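Local coordinates for putative metallopeptidase (Shewanella baltica OS155, PDB 3IEH), which binds zinc and is probably a metallocarboxypeptidase-like hydrolase of the peptidase M14 family, at residues Ile166-Glu171 / Gly242-Thr247; Thr23-Phe28 / Thr112-Gly117. All blocks are in the same frame, centred on the assembly; numbering follows the deposited sequence.

Contact 1. Residues Ile166-Glu171 / Gly242-Thr247. With ZN (zinc ion), chain B.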
# COMPACT_ATOMS: atom_id res chain seq x y z
N ILE A 166 -9.70 -0.96 0.76
CA ILE A 166 -8.29 -1.30 0.95
C ILE A 166 -7.52 -0.64 -0.21
O ILE A 166 -7.88 -0.81 -1.39
CB ILE A 166 -8.07 -2.86 1.00
CG1 ILE A 166 -6.59 -3.26 1.15
CG2 ILE A 166 -8.56 -3.53 -0.26
CD1 ILE A 166 -5.84 -2.54 2.21
N LEU A 167 -6.55 0.20 0.12
CA LEU A 167 -5.64 0.73 -0.87
C LEU A 167 -4.27 0.24 -0.50
O LEU A 167 -3.87 0.32 0.66
CB LEU A 167 -5.65 2.26 -0.90
CG LEU A 167 -4.48 2.97 -1.61
CD1 LEU A 167 -4.43 2.64 -3.06
CD2 LEU A 167 -4.56 4.48 -1.40
N THR A 168 -3.56 -0.29 -1.47
CA THR A 168 -2.16 -0.64 -1.25
C THR A 168 -1.32 0.12 -2.29
O THR A 168 -1.66 0.13 -3.47
CB THR A 168 -1.93 -2.17 -1.29
OG1 THR A 168 -0.60 -2.42 -0.83
CG2 THR A 168 -2.09 -2.73 -2.70
N CYS A 169 -0.25 0.79 -1.85
CA CYS A 169 0.55 1.64 -2.73
C CYS A 169 1.88 1.02 -3.15
O CYS A 169 2.83 0.94 -2.36
CB CYS A 169 0.75 2.97 -2.06
SG CYS A 169 -0.87 3.77 -1.85
N HIS A 170 1.94 0.57 -4.41
CA HIS A 170 3.10 -0.11 -4.94
C HIS A 170 3.75 0.74 -6.00
O HIS A 170 3.23 1.81 -6.38
CB HIS A 170 2.69 -1.44 -5.53
CG HIS A 170 2.33 -2.47 -4.50
ND1 HIS A 170 3.14 -3.53 -4.19
CD2 HIS A 170 1.27 -2.55 -3.66
CE1 HIS A 170 2.58 -4.25 -3.24
NE2 HIS A 170 1.44 -3.68 -2.90
N GLU A 171 4.92 0.30 -6.43
CA GLU A 171 5.62 0.92 -7.54
C GLU A 171 6.15 -0.15 -8.47
O GLU A 171 6.36 -1.27 -8.07
CB GLU A 171 6.76 1.78 -7.06
CG GLU A 171 6.41 2.88 -6.12
CD GLU A 171 7.39 4.02 -6.25
OE1 GLU A 171 8.40 3.99 -5.56
OE2 GLU A 171 7.20 4.92 -7.11
N GLY A 242 -11.10 -2.42 -3.43
CA GLY A 242 -9.65 -2.44 -3.25
C GLY A 242 -8.98 -1.83 -4.46
O GLY A 242 -9.54 -1.87 -5.56
N ALA A 243 -7.82 -1.23 -4.25
CA ALA A 243 -6.98 -0.73 -5.34
C ALA A 243 -5.53 -0.95 -4.95
O ALA A 243 -5.15 -0.75 -3.78
CB ALA A 243 -7.22 0.77 -5.59
N CYS A 244 -4.74 -1.37 -5.93
CA CYS A 244 -3.30 -1.43 -5.77
C CYS A 244 -2.71 -0.52 -6.83
O CYS A 244 -2.66 -0.88 -7.99
CB CYS A 244 -2.77 -2.84 -5.94
SG CYS A 244 -0.94 -2.90 -6.08
N THR A 245 -2.30 0.68 -6.44
CA THR A 245 -1.77 1.64 -7.39
C THR A 245 -0.31 1.31 -7.67
O THR A 245 0.40 0.82 -6.80
CB THR A 245 -1.85 3.08 -6.84
OG1 THR A 245 -1.14 3.14 -5.61
CG2 THR A 245 -3.33 3.51 -6.60
N GLU A 246 0.10 1.56 -8.91
CA GLU A 246 1.48 1.31 -9.32
C GLU A 246 2.02 2.59 -9.98
O GLU A 246 1.68 2.90 -11.10
CB GLU A 246 1.52 0.14 -10.32
CG GLU A 246 1.08 -1.18 -9.72
CD GLU A 246 2.18 -1.92 -8.97
OE1 GLU A 246 3.38 -1.53 -8.98
OE2 GLU A 246 1.83 -2.93 -8.35
N THR A 247 2.81 3.36 -9.24
CA THR A 247 3.53 4.48 -9.81
C THR A 247 4.82 3.98 -10.48
O THR A 247 5.44 2.99 -10.05
CB THR A 247 3.84 5.58 -8.76
OG1 THR A 247 4.47 5.01 -7.59
CG2 THR A 247 2.58 6.33 -8.36
ZN ZN B . 5.07 -4.15 -5.57
O HOH W 1 3.97 -4.49 -7.57
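H170 and E246 pair across two parallel strands with their side chains on the same face of the sheet, both directed at the zinc site. The imidazole binds zinc through ND1 (2.5 Å), and H76 and E79 complete the protein ligands. H170 carries CG anti to its carbonyl carbon (chi1 -72°), which stands the ring up from its own strand, turned back toward T168; C244 SG comes across to 3.3 Å from H170 CD2, oblique to the ring. On the far side of the ring from the metal, NE2 makes a weak bond to T168 OG1, a hydroxyl that also bonds S72.

The E246 chain bends at chi2 (-83°) and brings its carboxylate back alongside H170: OE2 packs 3.3 Å from H170 CB and accepts a 2.8 Å hydrogen bond from the water that is itself bound to zinc. On this same face T168 CG2 rests on C244 CB, and G242 leaves room for I166 CG2, which sits 3.4 Å from its CA.

The other face is apolar at its start, with L167 CD1 reaching over to T245 CG2 (3.8 Å). It ends polar: T247 OG1 donates to E171 OE2 on the anti side of the carboxylate. R256 forms a salt bridge with that same oxygen, while OE1 accepts from A81 N, so E171 is gripped at both oxygens. Between the two faces, five backbone hydrogen bonds, from A243 N to I166 O through to T247 N to H170 O, keep the strands in step.

The zinc ion, itself held by H170, and the carboxylate of E246 thus grip one water between them, consistent with the predicted proton donor/acceptor role of E246 and with water activation as in M14 carboxypeptidases.

Contact 2. Residues Thr23-Phe28 / Thr112-Gly117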
# COMPACT_ATOMS: atom_id res chain seq x y z
N THR A 23 16.20 4.98 1.14
CA THR A 23 16.42 3.83 1.98
C THR A 23 16.69 4.22 3.43
O THR A 23 16.90 3.35 4.28
CB THR A 23 17.66 3.06 1.51
OG1 THR A 23 18.75 3.98 1.42
CG2 THR A 23 17.42 2.39 0.16
N ASP A 24 16.71 5.52 3.72
CA ASP A 24 16.97 6.00 5.07
C ASP A 24 15.82 5.66 6.03
O ASP A 24 15.05 6.53 6.42
CB ASP A 24 17.18 7.51 5.04
CG ASP A 24 17.82 8.03 6.29
OD1 ASP A 24 17.75 7.35 7.36
OD2 ASP A 24 18.41 9.11 6.18
N ILE A 25 15.76 4.40 6.44
CA ILE A 25 14.69 3.90 7.28
C ILE A 25 14.67 4.54 8.69
O ILE A 25 13.60 4.65 9.30
CB ILE A 25 14.75 2.35 7.35
CG1 ILE A 25 13.38 1.77 7.74
CG2 ILE A 25 15.88 1.87 8.29
CD1 ILE A 25 13.35 0.26 7.75
N ASP A 26 15.84 4.95 9.19
CA ASP A 26 15.92 5.60 10.50
C ASP A 26 15.18 6.93 10.47
O ASP A 26 14.35 7.23 11.34
CB ASP A 26 17.38 5.83 10.95
CG ASP A 26 18.11 4.53 11.31
OD1 ASP A 26 17.44 3.60 11.83
OD2 ASP A 26 19.34 4.44 11.09
N ASN A 27 15.48 7.72 9.45
CA ASN A 27 14.78 8.98 9.26
C ASN A 27 13.28 8.74 8.98
O ASN A 27 12.42 9.45 9.50
CB ASN A 27 15.45 9.79 8.14
CG ASN A 27 14.85 11.17 8.00
OD1 ASN A 27 14.64 11.86 9.01
ND2 ASN A 27 14.56 11.58 6.76
N PHE A 28 12.98 7.70 8.20
CA PHE A 28 11.59 7.34 7.90
C PHE A 28 10.78 7.17 9.18
O PHE A 28 9.73 7.79 9.36
CB PHE A 28 11.49 6.06 7.03
CG PHE A 28 10.07 5.61 6.81
CD1 PHE A 28 9.29 6.18 5.84
CD2 PHE A 28 9.51 4.66 7.62
CE1 PHE A 28 7.99 5.80 5.66
CE2 PHE A 28 8.21 4.29 7.46
CZ PHE A 28 7.45 4.87 6.49
N THR A 112 13.05 -4.70 6.16
CA THR A 112 14.38 -5.23 5.85
C THR A 112 14.72 -5.00 4.36
O THR A 112 15.84 -4.62 4.03
CB THR A 112 14.56 -6.71 6.27
OG1 THR A 112 13.70 -7.56 5.49
CG2 THR A 112 14.27 -6.89 7.79
N GLY A 113 13.74 -5.16 3.47
CA GLY A 113 13.94 -4.86 2.05
C GLY A 113 14.10 -3.38 1.80
O GLY A 113 14.97 -2.96 1.02
N PHE A 114 13.28 -2.58 2.49
CA PHE A 114 13.29 -1.11 2.41
C PHE A 114 14.61 -0.46 2.79
O PHE A 114 15.01 0.53 2.16
CB PHE A 114 12.17 -0.58 3.29
CG PHE A 114 12.00 0.92 3.26
CD1 PHE A 114 11.11 1.52 2.37
CD2 PHE A 114 12.65 1.74 4.19
CE1 PHE A 114 10.92 2.91 2.38
CE2 PHE A 114 12.44 3.13 4.21
CZ PHE A 114 11.59 3.71 3.33
N SER A 115 15.28 -0.97 3.82
CA SER A 115 16.61 -0.41 4.24
C SER A 115 17.68 -0.83 3.26
O SER A 115 18.74 -0.19 3.13
CB SER A 115 17.03 -0.85 5.66
OG SER A 115 17.22 -2.27 5.71
N ARG A 116 17.43 -1.94 2.56
CA ARG A 116 18.35 -2.38 1.52
C ARG A 116 17.99 -1.86 0.13
O ARG A 116 18.79 -1.97 -0.81
CB ARG A 116 18.38 -3.91 1.53
CG ARG A 116 18.96 -4.43 2.80
CD ARG A 116 18.60 -5.87 3.05
NE ARG A 116 19.34 -6.38 4.20
CZ ARG A 116 19.09 -6.07 5.46
NH1 ARG A 116 18.10 -5.24 5.79
NH2 ARG A 116 19.86 -6.58 6.41
N GLY A 117 16.81 -1.28 -0.01
CA GLY A 117 16.34 -0.81 -1.32
C GLY A 117 15.96 -1.94 -2.27
O GLY A 117 15.95 -1.75 -3.49
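I25 and F114 meet because each sends its chain away from its own backbone nitrogen: chi1 of -158° carries I25 CG1 to F114 CD2 (3.6 Å), and chi1 of -177° extends the F114 ring toward helix 25-39, with I25 CA in the ring plane at its edge. F28 also presents its face to the edge of F114, an edge-to-face pair with centroids 5.4 Å apart and planes at 57°; W84 meets both rings. I25 CG2 continues the apolar surface to S115 CB, 4.0 Å away. With only the CB of an alanine at I25, the F114 ring would probably lose the CG1 and CD1 that lie against its CD2, and S115 CB its CG2 neighbour, opening a gap between the helix ends.

At the outer side T23 CG2 lies against G117 CA (3.7 Å), while T23 OG1 bonds Q12. G117, with positive phi, is the C-prime residue of a Schellman motif ending helix 111-116. In that helix S115 OG and R116 NH1 reach T112 O from opposite faces of its plane. On the other segment D24 N-caps helix 25-39 by accepting from N27 N. No hydrogen bond joins the two segments, so the start of one helix is held to the end of the other by apolar and aromatic contacts, each terminus capped by its own residues.

Overall arrangement
Contact 1 is fully buried near the centre of the chain, whereas contact 2 lies about 16 Å from that centre and is partly exposed; their centres are about 20 Å apart, their nearest atoms about 8 Å, and they do not touch. They share no helix or strand: the first joins neighbouring parallel strands inside the mixed sheet, the second two helix ends at its periphery. Backbone hydrogen bonds, a metal and buried carboxylates govern contact 1, while contact 2 relies on hydrocarbon and ring packing between the segments. Helix 81-91, which contacts F28 and F114, follows closely after zinc ligands H76 and E79, and its first turn also reaches the strand of contact 1, tying the two regions together.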